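Arylamine n-acetyltransferase (Mycobacterium smegmatis, PDB 1W5R) transfers acetyl groups, typically from acetyl-coenzyme A, to arylamines, here in a form with its catalytic nucleophile replaced. Local coordinates at residues L12-L17 with D66-G71; G26-I31 with L87-E92; A33-S38 with Y74-L79; L55-L60 with L80-E85. The protein carries 1 engineered substitution. All blocks are in the same frame, centred on the assembly; numbering follows the deposited sequence.

The four contacts tie together the helical N-terminal part of the enzyme, and their chemistry changes with depth. Contact 3 lies closest to the centre of the chain and joins helices 25-38 and 73-87 through two buried histidines. Contact 2, also buried but farther out, uses an earlier part of helix 25-38 and is purely apolar, packing it against the turn that leads from helix 73-87 into strand 90-98. Contacts 1 and 4 are only partly buried, and both use backbone carbonyls as acceptors, from an arginine in contact 1 and a tyrosine in contact 4. Contacts 3 and 4 share helix 73-87, while contact 1 holds the loop just ahead of it.

Contact 1 of 4, residues L12-L17 with D66-G71; sequences LTRIGL and DRRRGG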
loop_
_atom_site.group_PDB
_atom_site.type_symbol
_atom_site.label_atom_id
_atom_site.label_comp_id
_atom_site.label_asym_id
_atom_site.label_seq_id
_atom_site.Cartn_x
_atom_site.Cartn_y
_atom_site.Cartn_z
ATOM N N LEU A 12 1.454 9.729 -30.530
ATOM C CA LEU A 12 0.038 9.512 -30.261
ATOM C C LEU A 12 -0.254 8.067 -29.885
ATOM O O LEU A 12 -1.026 7.816 -28.969
ATOM C CB LEU A 12 -0.824 9.976 -31.439
ATOM C CG LEU A 12 -0.748 11.488 -31.693
ATOM C CD1 LEU A 12 -1.280 11.806 -33.098
ATOM C CD2 LEU A 12 -1.466 12.318 -30.627
ATOM N N THR A 13 0.371 7.123 -30.591
ATOM C CA THR A 13 0.296 5.700 -30.233
ATOM C C THR A 13 0.863 5.421 -28.831
ATOM O O THR A 13 0.257 4.694 -28.038
ATOM C CB THR A 13 1.015 4.817 -31.278
ATOM O OG1 THR A 13 0.389 5.001 -32.551
ATOM C CG2 THR A 13 0.948 3.343 -30.886
ATOM N N ARG A 14 2.022 6.016 -28.540
ATOM C CA ARG A 14 2.669 5.903 -27.244
ATOM C C ARG A 14 1.729 6.293 -26.108
ATOM O O ARG A 14 1.715 5.647 -25.054
ATOM C CB ARG A 14 3.928 6.784 -27.221
ATOM C CG ARG A 14 4.700 6.766 -25.902
ATOM C CD ARG A 14 5.534 5.512 -25.757
ATOM N NE ARG A 14 6.530 5.681 -24.698
ATOM C CZ ARG A 14 6.524 5.038 -23.535
ATOM N NH1 ARG A 14 5.576 4.149 -23.246
ATOM N NH2 ARG A 14 7.480 5.289 -22.645
ATOM N N ILE A 15 0.952 7.354 -26.317
ATOM C CA ILE A 15 0.042 7.847 -25.270
ATOM C C ILE A 15 -1.399 7.328 -25.387
ATOM O O ILE A 15 -2.265 7.709 -24.606
ATOM C CB ILE A 15 0.091 9.392 -25.100
ATOM C CG1 ILE A 15 -0.510 10.126 -26.308
ATOM C CG2 ILE A 15 1.541 9.844 -24.823
ATOM C CD1 ILE A 15 -0.801 11.602 -26.066
ATOM N N GLY A 16 -1.639 6.443 -26.352
ATOM C CA GLY A 16 -2.939 5.777 -26.462
ATOM C C GLY A 16 -4.022 6.587 -27.144
ATOM O O GLY A 16 -5.214 6.385 -26.880
ATOM N N LEU A 17 -3.608 7.504 -28.013
ATOM C CA LEU A 17 -4.526 8.254 -28.866
ATOM C C LEU A 17 -4.323 7.850 -30.331
ATOM O O LEU A 17 -3.328 7.208 -30.678
ATOM C CB LEU A 17 -4.319 9.766 -28.693
ATOM C CG LEU A 17 -4.567 10.402 -27.322
ATOM C CD1 LEU A 17 -4.287 11.894 -27.401
ATOM C CD2 LEU A 17 -5.988 10.152 -26.814
ATOM N N ASP A 66 10.273 6.179 -29.084
ATOM C CA ASP A 66 10.760 4.997 -29.813
ATOM C C ASP A 66 11.367 3.928 -28.915
ATOM O O ASP A 66 11.243 2.733 -29.199
ATOM C CB ASP A 66 11.777 5.387 -30.889
ATOM C CG ASP A 66 11.192 6.315 -31.948
ATOM O OD1 ASP A 66 9.948 6.411 -32.077
ATOM O OD2 ASP A 66 11.991 6.962 -32.652
ATOM N N ARG A 67 12.030 4.347 -27.840
ATOM C CA ARG A 67 12.698 3.389 -26.949
ATOM C C ARG A 67 11.882 3.010 -25.714
ATOM O O ARG A 67 12.342 2.215 -24.884
ATOM C CB ARG A 67 14.105 3.874 -26.557
ATOM C CG ARG A 67 14.992 4.201 -27.769
ATOM C CD ARG A 67 16.487 4.354 -27.477
ATOM N NE ARG A 67 16.797 4.744 -26.113
ATOM C CZ ARG A 67 17.224 5.944 -25.739
ATOM N NH1 ARG A 67 17.398 6.917 -26.628
ATOM N NH2 ARG A 67 17.472 6.163 -24.456
ATOM N N ARG A 68 10.686 3.589 -25.587
ATOM C CA ARG A 68 9.754 3.263 -24.498
ATOM C C ARG A 68 10.396 3.439 -23.115
ATOM O O ARG A 68 10.212 2.643 -22.192
ATOM C CB ARG A 68 9.125 1.876 -24.701
ATOM C CG ARG A 68 8.287 1.803 -25.982
ATOM C CD ARG A 68 7.834 0.382 -26.291
ATOM N NE ARG A 68 7.120 0.300 -27.567
ATOM C CZ ARG A 68 6.719 -0.831 -28.147
ATOM N NH1 ARG A 68 6.952 -2.009 -27.572
ATOM N NH2 ARG A 68 6.082 -0.785 -29.314
ATOM N N ARG A 69 11.175 4.505 -23.018
ATOM C CA ARG A 69 11.723 4.982 -21.763
ATOM C C ARG A 69 10.840 6.125 -21.303
ATOM O O ARG A 69 10.057 6.661 -22.086
ATOM C CB ARG A 69 13.136 5.514 -22.007
ATOM C CG ARG A 69 14.180 4.410 -22.313
ATOM C CD ARG A 69 14.606 3.644 -21.074
ATOM N NE ARG A 69 15.040 4.549 -20.017
ATOM C CZ ARG A 69 16.262 5.076 -19.912
ATOM N NH1 ARG A 69 16.525 5.911 -18.913
ATOM N NH2 ARG A 69 17.229 4.775 -20.795
ATOM N N GLY A 70 10.960 6.500 -20.031
ATOM C CA GLY A 70 10.404 7.772 -19.592
ATOM C C GLY A 70 11.500 8.821 -19.600
ATOM O O GLY A 70 12.545 8.671 -20.239
ATOM N N GLY A 71 11.273 9.893 -18.869
ATOM C CA GLY A 71 12.294 10.920 -18.715
ATOM C C GLY A 71 11.934 11.818 -17.566
ATOM O O GLY A 71 10.962 11.546 -16.838
#
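Arg14, in the last turn of helix 8-14, braces the approach to the RGG signature of the arylamine N-acetyltransferases, here Arg69, Gly70 and Gly71, which is followed, after Tyr72, by the helix that starts at the engineered catalytic position. The arginine does most of the work. Its CG lies anti to the backbone N (chi1 179°) and the chain bends at the next bond, which swings the guanidinium away from its own helix and across to the loop. There NH2 donates to the backbone O of Arg69 at 3.0 Å. The acceptor lies almost in the guanidinium plane, whereas the donor stands well above the plane of the carbonyl, and the bond is noticeably bent, with an N-H...O angle of 140°. Arg68 CA lies over one face of the group, toward its rim, 3.8 Å from CZ of Arg14, and NH2 of Arg14 is 3.5 Å from Arg68 C. A second bond, from NE of Arg14 to the backbone O of Leu64, fixes the rotation of the guanidinium. The side chain of Arg69 points the other way, into salt bridges with Glu42, Asp45 and Asp262, so that the residue is gripped through its carbonyl from one direction and its guanidinium from another. Beyond Arg14 helix 8-14 ends in a Schellman motif at Gly16, where Leu17 N bonds Leu12 O at 2.8 Å.

Contact 2 of 4, residues G26-I31 with L87-E92; sequences GTLHAI and LGFEVE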
loop_
_atom_site.group_PDB
_atom_site.type_symbol
_atom_site.label_atom_id
_atom_site.label_comp_id
_atom_site.label_asym_id
_atom_site.label_seq_id
_atom_site.Cartn_x
_atom_site.Cartn_y
_atom_site.Cartn_z
ATOM N N GLY A 26 -10.145 21.105 -25.602
ATOM C CA GLY A 26 -10.495 19.704 -25.354
ATOM C C GLY A 26 -9.346 18.747 -25.632
ATOM O O GLY A 26 -9.089 17.818 -24.859
ATOM N N THR A 27 -8.642 18.988 -26.733
ATOM C CA THR A 27 -7.487 18.177 -27.111
ATOM C C THR A 27 -6.362 18.341 -26.085
ATOM O O THR A 27 -5.721 17.364 -25.718
ATOM C CB THR A 27 -6.970 18.543 -28.511
ATOM O OG1 THR A 27 -7.967 18.208 -29.480
ATOM C CG2 THR A 27 -5.678 17.788 -28.847
ATOM N N LEU A 28 -6.142 19.574 -25.636
ATOM C CA LEU A 28 -5.089 19.846 -24.656
ATOM C C LEU A 28 -5.326 19.034 -23.387
ATOM O O LEU A 28 -4.398 18.392 -22.866
ATOM C CB LEU A 28 -4.992 21.339 -24.357
ATOM C CG LEU A 28 -3.766 21.796 -23.548
ATOM C CD1 LEU A 28 -2.451 21.455 -24.248
ATOM C CD2 LEU A 28 -3.869 23.282 -23.284
ATOM N N HIS A 29 -6.564 19.020 -22.903
ATOM C CA HIS A 29 -6.915 18.189 -21.743
ATOM C C HIS A 29 -6.679 16.693 -22.005
ATOM O O HIS A 29 -6.108 15.978 -21.177
ATOM C CB HIS A 29 -8.379 18.422 -21.343
ATOM C CG HIS A 29 -8.612 19.705 -20.614
ATOM N ND1 HIS A 29 -8.635 19.784 -19.238
ATOM C CD2 HIS A 29 -8.826 20.964 -21.067
ATOM C CE1 HIS A 29 -8.857 21.034 -18.877
ATOM N NE2 HIS A 29 -8.983 21.770 -19.967
ATOM N N ALA A 30 -7.118 16.212 -23.164
ATOM C CA ALA A 30 -6.989 14.793 -23.487
ATOM C C ALA A 30 -5.534 14.358 -23.594
ATOM O O ALA A 30 -5.166 13.285 -23.110
ATOM C CB ALA A 30 -7.745 14.464 -24.780
ATOM N N ILE A 31 -4.710 15.191 -24.231
ATOM C CA ILE A 31 -3.292 14.863 -24.399
ATOM C C ILE A 31 -2.561 14.832 -23.049
ATOM O O ILE A 31 -1.812 13.902 -22.786
ATOM C CB ILE A 31 -2.604 15.818 -25.390
ATOM C CG1 ILE A 31 -3.093 15.525 -26.817
ATOM C CG2 ILE A 31 -1.071 15.689 -25.310
ATOM C CD1 ILE A 31 -2.436 16.369 -27.883
ATOM N N LEU A 87 0.947 20.281 -33.612
ATOM C CA LEU A 87 -0.505 20.188 -33.725
ATOM C C LEU A 87 -1.206 21.525 -33.968
ATOM O O LEU A 87 -2.378 21.531 -34.350
ATOM C CB LEU A 87 -1.105 19.472 -32.500
ATOM C CG LEU A 87 -0.860 17.957 -32.393
ATOM C CD1 LEU A 87 -1.310 17.389 -31.051
ATOM C CD2 LEU A 87 -1.549 17.185 -33.516
ATOM N N GLY A 88 -0.508 22.638 -33.748
ATOM C CA GLY A 88 -1.059 23.968 -34.016
ATOM C C GLY A 88 -1.202 24.911 -32.832
ATOM O O GLY A 88 -1.623 26.066 -32.996
ATOM N N PHE A 89 -0.863 24.433 -31.630
ATOM C CA PHE A 89 -0.839 25.295 -30.445
ATOM C C PHE A 89 0.356 26.235 -30.493
ATOM O O PHE A 89 1.357 25.934 -31.139
ATOM C CB PHE A 89 -0.729 24.456 -29.169
ATOM C CG PHE A 89 -1.919 23.594 -28.891
ATOM C CD1 PHE A 89 -1.944 22.271 -29.297
ATOM C CD2 PHE A 89 -3.010 24.102 -28.191
ATOM C CE1 PHE A 89 -3.037 21.457 -29.012
ATOM C CE2 PHE A 89 -4.113 23.304 -27.913
ATOM C CZ PHE A 89 -4.131 21.982 -28.316
ATOM N N GLU A 90 0.259 27.369 -29.808
ATOM C CA GLU A 90 1.405 28.249 -29.666
ATOM C C GLU A 90 2.035 27.972 -28.311
ATOM O O GLU A 90 1.353 27.987 -27.280
ATOM C CB GLU A 90 1.012 29.714 -29.807
ATOM C CG GLU A 90 2.199 30.655 -29.976
ATOM C CD GLU A 90 2.485 31.462 -28.727
ATOM O OE1 GLU A 90 1.589 32.224 -28.295
ATOM O OE2 GLU A 90 3.602 31.348 -28.183
ATOM N N VAL A 91 3.336 27.698 -28.329
ATOM C CA VAL A 91 4.022 27.178 -27.141
ATOM C C VAL A 91 5.244 28.022 -26.798
ATOM O O VAL A 91 6.104 28.275 -27.664
ATOM C CB VAL A 91 4.474 25.700 -27.344
ATOM C CG1 VAL A 91 5.139 25.137 -26.073
ATOM C CG2 VAL A 91 3.313 24.813 -27.790
ATOM N N GLU A 92 5.320 28.469 -25.550
ATOM C CA GLU A 92 6.546 29.045 -25.000
ATOM C C GLU A 92 7.077 28.118 -23.914
ATOM O O GLU A 92 6.289 27.543 -23.146
ATOM C CB GLU A 92 6.304 30.453 -24.467
ATOM C CG GLU A 92 5.958 31.427 -25.601
ATOM C CD GLU A 92 5.599 32.822 -25.137
ATOM O OE1 GLU A 92 5.129 32.986 -23.990
ATOM O OE2 GLU A 92 5.779 33.764 -25.943
#
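Ile31 and Leu87 meet at the junction where helix 73-87 gives way to strand 90-98, the step from the N-terminal helical bundle into the beta-sheet part of the fold. The helix ends in a Schellman motif at Gly88, which has positive phi, and the side chains before and after the glycine, Leu87 and Phe89, are sent toward helix 25-38. The tight part is the Ile31-Leu87 pair. The two side chains reach toward each other tip to tip, and the CD1 atoms of Ile31 and Leu87 come within 3.5 Å. On Ile31 the CG1 branch lies anti to the carbonyl carbon (chi1 -71°) and continues fully extended, which puts CD1 at the far end of the side chain. Contacts round Phe89 are looser. Its CZ lies 4.1 Å from Leu28 CB, while CD1 of Leu28 sits over one face of the ring. At the rim, near the ring plane, Thr27 CB is 4.5 Å from Phe89 CZ. Here the contact shades toward solvent: Thr27 is partly exposed, and its hydroxyl is engaged by the backbone O of Arg22 rather than by anything across the interface. Leu84 and Val118 pack on Phe89 from the neighbouring helix and strand, and Leu80 touches Ile31. Within the helix, Ile31 is held by a backbone bond from its N to Thr27 O, 2.8 Å long.

Contact 3 of 4, residues A33-S38 with Y74-L79; sequences AAHNRS and YEHNGL
His35 presents the edge of its imidazole to the edge of the His76 ring, NE2 lying 2.8 Å from His76 ND1 in a nearly straight hydrogen bond (166°). Each nitrogen lies in the plane of the other ring, yet the rings themselves are turned by 59°, and neither covers the other's face. CG of His35 is anti to the backbone N (chi1 -172°), which carries the ring outward from helix 25-38 to helix 73-87. The second nitrogen of each ring is also used: His35 ND1 bonds the hydroxyl of Tyr11, and His76 NE2 bonds the backbone O of Pro40. With two bonds apiece, these buried rings are fixed in rotation and their polar atoms satisfied. Tyr74 to Asn77 form the end of the RGGxCxExN signature of the family, with Glu75 and Asn77 at its E and N positions. Asn77, next to His76, bonds Asp130, probably the aspartate of the catalytic triad, and the histidine pair therefore lies close behind the probable active site. On the same helix as His76, Leu79 CD2 approaches His35 CE1 at 4.4 Å. One turn along helix 25-38, Ser38 OG donates to Ala34 O at 2.8 Å.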
loop_
_atom_site.group_PDB
_atom_site.type_symbol
_atom_site.label_atom_id
_atom_site.label_comp_id
_atom_site.label_asym_id
_atom_site.label_seq_id
_atom_site.Cartn_x
_atom_site.Cartn_y
_atom_site.Cartn_z
ATOM N N ALA A 33 -3.800 14.211 -20.092
ATOM C CA ALA A 33 -4.236 13.025 -19.365
ATOM C C ALA A 33 -3.611 11.739 -19.920
ATOM O O ALA A 33 -3.203 10.854 -19.172
ATOM C CB ALA A 33 -5.774 12.928 -19.364
ATOM N N ALA A 34 -3.532 11.642 -21.245
ATOM C CA ALA A 34 -2.971 10.453 -21.871
ATOM C C ALA A 34 -1.464 10.359 -21.627
ATOM O O ALA A 34 -0.933 9.284 -21.320
ATOM C CB ALA A 34 -3.267 10.473 -23.373
ATOM N N HIS A 35 -0.788 11.497 -21.745
ATOM C CA HIS A 35 0.644 11.566 -21.450
ATOM C C HIS A 35 0.915 11.165 -19.985
ATOM O O HIS A 35 1.796 10.333 -19.709
ATOM C CB HIS A 35 1.157 12.969 -21.773
ATOM C CG HIS A 35 2.648 13.119 -21.706
ATOM N ND1 HIS A 35 3.399 13.493 -22.803
ATOM C CD2 HIS A 35 3.523 12.980 -20.678
ATOM C CE1 HIS A 35 4.670 13.577 -22.454
ATOM N NE2 HIS A 35 4.774 13.269 -21.171
ATOM N N ASN A 36 0.115 11.710 -19.068
ATOM C CA ASN A 36 0.254 11.422 -17.639
ATOM C C ASN A 36 0.281 9.925 -17.357
ATOM O O ASN A 36 1.082 9.456 -16.542
ATOM C CB ASN A 36 -0.946 11.988 -16.859
ATOM C CG ASN A 36 -0.858 13.491 -16.581
ATOM O OD1 ASN A 36 0.218 14.127 -16.579
ATOM N ND2 ASN A 36 -2.003 14.059 -16.294
ATOM N N ARG A 37 -0.626 9.181 -17.988
ATOM C CA ARG A 37 -0.756 7.764 -17.670
ATOM C C ARG A 37 0.154 6.854 -18.469
ATOM O O ARG A 37 0.286 5.682 -18.135
ATOM C CB ARG A 37 -2.213 7.266 -17.807
ATOM C CG ARG A 37 -2.735 7.166 -19.245
ATOM C CD ARG A 37 -4.154 6.618 -19.296
ATOM N NE ARG A 37 -5.136 7.557 -18.744
ATOM C CZ ARG A 37 -5.819 8.453 -19.458
ATOM N NH1 ARG A 37 -6.703 9.238 -18.847
ATOM N NH2 ARG A 37 -5.622 8.579 -20.781
ATOM N N SER A 38 0.754 7.389 -19.536
ATOM C CA SER A 38 1.488 6.559 -20.504
ATOM C C SER A 38 3.011 6.639 -20.471
ATOM O O SER A 38 3.681 5.637 -20.766
ATOM C CB SER A 38 1.041 6.898 -21.930
ATOM O OG SER A 38 -0.352 6.700 -22.116
ATOM N N TYR A 74 12.702 18.065 -18.114
ATOM C CA TYR A 74 13.087 18.655 -19.410
ATOM C C TYR A 74 12.712 17.787 -20.605
ATOM O O TYR A 74 12.434 18.283 -21.720
ATOM C CB TYR A 74 14.576 18.922 -19.451
ATOM C CG TYR A 74 15.071 19.936 -18.460
ATOM C CD1 TYR A 74 15.667 19.539 -17.261
ATOM C CD2 TYR A 74 14.940 21.306 -18.711
ATOM C CE1 TYR A 74 16.132 20.482 -16.335
ATOM C CE2 TYR A 74 15.405 22.259 -17.799
ATOM C CZ TYR A 74 15.992 21.842 -16.610
ATOM O OH TYR A 74 16.485 22.752 -15.704
ATOM N N GLU A 75 12.719 16.482 -20.371
ATOM C CA GLU A 75 12.400 15.530 -21.428
ATOM C C GLU A 75 10.902 15.501 -21.674
ATOM O O GLU A 75 10.444 15.530 -22.821
ATOM C CB GLU A 75 12.946 14.141 -21.074
ATOM C CG GLU A 75 14.464 14.116 -21.051
ATOM C CD GLU A 75 15.026 12.879 -20.396
ATOM O OE1 GLU A 75 15.728 12.109 -21.098
ATOM O OE2 GLU A 75 14.797 12.690 -19.175
ATOM N N HIS A 76 10.129 15.452 -20.590
ATOM C CA HIS A 76 8.667 15.437 -20.691
ATOM C C HIS A 76 8.093 16.666 -21.341
ATOM O O HIS A 76 7.372 16.579 -22.338
ATOM C CB HIS A 76 8.060 15.287 -19.305
ATOM C CG HIS A 76 7.923 13.863 -18.882
ATOM N ND1 HIS A 76 6.926 13.042 -19.367
ATOM C CD2 HIS A 76 8.684 13.097 -18.063
ATOM C CE1 HIS A 76 7.063 11.836 -18.843
ATOM N NE2 HIS A 76 8.128 11.841 -18.054
ATOM N N ASN A 77 8.402 17.813 -20.771
ATOM C CA ASN A 77 7.836 19.052 -21.287
ATOM C C ASN A 77 8.479 19.465 -22.586
ATOM O O ASN A 77 7.832 20.115 -23.413
ATOM C CB ASN A 77 7.860 20.136 -20.216
ATOM C CG ASN A 77 6.816 19.868 -19.133
ATOM O OD1 ASN A 77 5.732 19.372 -19.436
ATOM N ND2 ASN A 77 7.154 20.159 -17.883
ATOM N N GLY A 78 9.725 19.067 -22.791
ATOM C CA GLY A 78 10.347 19.311 -24.088
ATOM C C GLY A 78 9.571 18.569 -25.155
ATOM O O GLY A 78 9.132 19.167 -26.147
ATOM N N LEU A 79 9.371 17.267 -24.948
ATOM C CA LEU A 79 8.631 16.451 -25.895
ATOM C C LEU A 79 7.233 17.004 -26.149
ATOM O O LEU A 79 6.813 17.157 -27.308
ATOM C CB LEU A 79 8.539 14.998 -25.396
ATOM C CG LEU A 79 7.699 14.037 -26.250
ATOM C CD1 LEU A 79 8.277 13.886 -27.635
ATOM C CD2 LEU A 79 7.595 12.678 -25.575
#

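Contact 4 of 4, residues L55-L60 with L80-E85; sequences LSAEAL and LGYVLE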
loop_
_atom_site.group_PDB
_atom_site.type_symbol
_atom_site.label_atom_id
_atom_site.label_comp_id
_atom_site.label_asym_id
_atom_site.label_seq_id
_atom_site.Cartn_x
_atom_site.Cartn_y
_atom_site.Cartn_z
ATOM N N LEU A 55 18.130 18.355 -25.805
ATOM C CA LEU A 55 16.682 18.511 -25.704
ATOM C C LEU A 55 16.016 18.779 -27.064
ATOM O O LEU A 55 14.915 19.336 -27.137
ATOM C CB LEU A 55 16.329 19.589 -24.675
ATOM C CG LEU A 55 16.866 19.311 -23.259
ATOM C CD1 LEU A 55 16.530 20.491 -22.343
ATOM C CD2 LEU A 55 16.352 17.997 -22.649
ATOM N N SER A 56 16.703 18.392 -28.141
ATOM C CA SER A 56 16.122 18.450 -29.478
ATOM C C SER A 56 14.948 17.493 -29.620
ATOM O O SER A 56 14.844 16.502 -28.890
ATOM C CB SER A 56 17.189 18.100 -30.520
ATOM O OG SER A 56 17.565 16.737 -30.429
ATOM N N ALA A 57 14.059 17.771 -30.569
ATOM C CA ALA A 57 12.953 16.859 -30.827
ATOM C C ALA A 57 13.451 15.455 -31.182
ATOM O O ALA A 57 12.889 14.455 -30.742
ATOM C CB ALA A 57 12.042 17.410 -31.930
ATOM N N GLU A 58 14.496 15.380 -32.005
ATOM C CA GLU A 58 15.042 14.085 -32.418
ATOM C C GLU A 58 15.425 13.231 -31.219
ATOM O O GLU A 58 15.064 12.055 -31.144
ATOM C CB GLU A 58 16.257 14.275 -33.352
ATOM C CG GLU A 58 17.031 12.986 -33.622
ATOM C CD GLU A 58 18.106 13.126 -34.703
ATOM O OE1 GLU A 58 18.456 14.268 -35.092
ATOM O OE2 GLU A 58 18.615 12.079 -35.153
ATOM N N ALA A 59 16.153 13.840 -30.283
ATOM C CA ALA A 59 16.611 13.134 -29.098
ATOM C C ALA A 59 15.435 12.721 -28.217
ATOM O O ALA A 59 15.399 11.603 -27.722
ATOM C CB ALA A 59 17.559 13.993 -28.320
ATOM N N LEU A 60 14.488 13.633 -28.008
ATOM C CA LEU A 60 13.398 13.347 -27.065
ATOM C C LEU A 60 12.377 12.335 -27.599
ATOM O O LEU A 60 11.903 11.471 -26.850
ATOM C CB LEU A 60 12.731 14.648 -26.615
ATOM C CG LEU A 60 13.665 15.611 -25.878
ATOM C CD1 LEU A 60 12.898 16.847 -25.421
ATOM C CD2 LEU A 60 14.365 14.914 -24.693
ATOM N N LEU A 80 6.492 17.272 -25.079
ATOM C CA LEU A 80 5.123 17.759 -25.240
ATOM C C LEU A 80 5.103 19.105 -25.943
ATOM O O LEU A 80 4.199 19.379 -26.737
ATOM C CB LEU A 80 4.421 17.843 -23.876
ATOM C CG LEU A 80 2.937 18.227 -23.929
ATOM C CD1 LEU A 80 2.146 17.361 -24.900
ATOM C CD2 LEU A 80 2.339 18.139 -22.531
ATOM N N GLY A 81 6.097 19.938 -25.662
ATOM C CA GLY A 81 6.233 21.227 -26.343
ATOM C C GLY A 81 6.284 21.072 -27.857
ATOM O O GLY A 81 5.566 21.766 -28.582
ATOM N N TYR A 82 7.115 20.154 -28.345
ATOM C CA TYR A 82 7.219 19.896 -29.788
ATOM C C TYR A 82 5.912 19.361 -30.338
ATOM O O TYR A 82 5.456 19.796 -31.407
ATOM C CB TYR A 82 8.343 18.900 -30.086
ATOM C CG TYR A 82 9.731 19.418 -29.768
ATOM C CD1 TYR A 82 10.556 18.766 -28.834
ATOM C CD2 TYR A 82 10.232 20.550 -30.412
ATOM C CE1 TYR A 82 11.836 19.253 -28.550
ATOM C CE2 TYR A 82 11.497 21.040 -30.138
ATOM C CZ TYR A 82 12.305 20.384 -29.213
ATOM O OH TYR A 82 13.562 20.859 -28.935
ATOM N N VAL A 83 5.296 18.438 -29.605
ATOM C CA VAL A 83 4.042 17.825 -30.040
ATOM C C VAL A 83 2.956 18.883 -30.181
ATOM O O VAL A 83 2.257 18.927 -31.211
ATOM C CB VAL A 83 3.574 16.708 -29.077
ATOM C CG1 VAL A 83 2.138 16.319 -29.375
ATOM C CG2 VAL A 83 4.484 15.519 -29.179
ATOM N N LEU A 84 2.817 19.745 -29.174
ATOM C CA LEU A 84 1.742 20.743 -29.199
ATOM C C LEU A 84 1.929 21.762 -30.317
ATOM O O LEU A 84 0.959 22.132 -30.986
ATOM C CB LEU A 84 1.567 21.427 -27.848
ATOM C CG LEU A 84 1.127 20.511 -26.697
ATOM C CD1 LEU A 84 1.103 21.318 -25.429
ATOM C CD2 LEU A 84 -0.232 19.803 -26.917
ATOM N N GLU A 85 3.172 22.196 -30.518
ATOM C CA GLU A 85 3.545 23.060 -31.643
ATOM C C GLU A 85 3.154 22.457 -32.976
ATOM O O GLU A 85 2.575 23.140 -33.843
ATOM C CB GLU A 85 5.053 23.252 -31.662
ATOM C CG GLU A 85 5.529 24.313 -30.755
ATOM C CD GLU A 85 6.966 24.701 -31.029
ATOM O OE1 GLU A 85 7.812 23.817 -31.336
ATOM O OE2 GLU A 85 7.241 25.900 -30.902
#
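Tyr82 packs against the start of helix 57-66, a partly buried helix-to-helix contact in the N-terminal bundle in which one aromatic side chain supplies the surface that 80-85 buries here. Its CG is anti to the carbonyl carbon (chi1 -66°), and from there the ring runs out alongside the first turn of helix 57-66. The methyl of Ala57 sits squarely over the ring in a CH-pi contact, CB lying 3.6 Å from the centroid and only 9° off the ring normal. The backbone of the same residue follows it onto the ring, with Ala57 N 3.3 Å from Tyr82 CE1. Leu60 comes to the rim instead, crossing the tyrosine at about a right angle, its CD1 4.1 Å from CE1 of Tyr82. Beyond the ring, Tyr82 OH donates to Leu55 O at 2.7 Å; the hydroxyl is tilted only modestly from the carbonyl plane, and the acceptor lies in the plane of the ring. The tyrosine thus engages the residue just before a helix N-cap. That cap is Ser56, whose OG accepts from Ala59 N at 3.2 Å and is also hydrogen-bonded to Asp54. Holding the Leu55 carbonyl and covering Ala57, Tyr82 touches the chain on both sides of the cap. The aromatic ring makes a cation-pi pair with Arg93, itself salt-bridged to Glu85 one turn along helix 73-87. Leu55 is tied in addition to helix 189-201, where its N donates to Glu193 OE2.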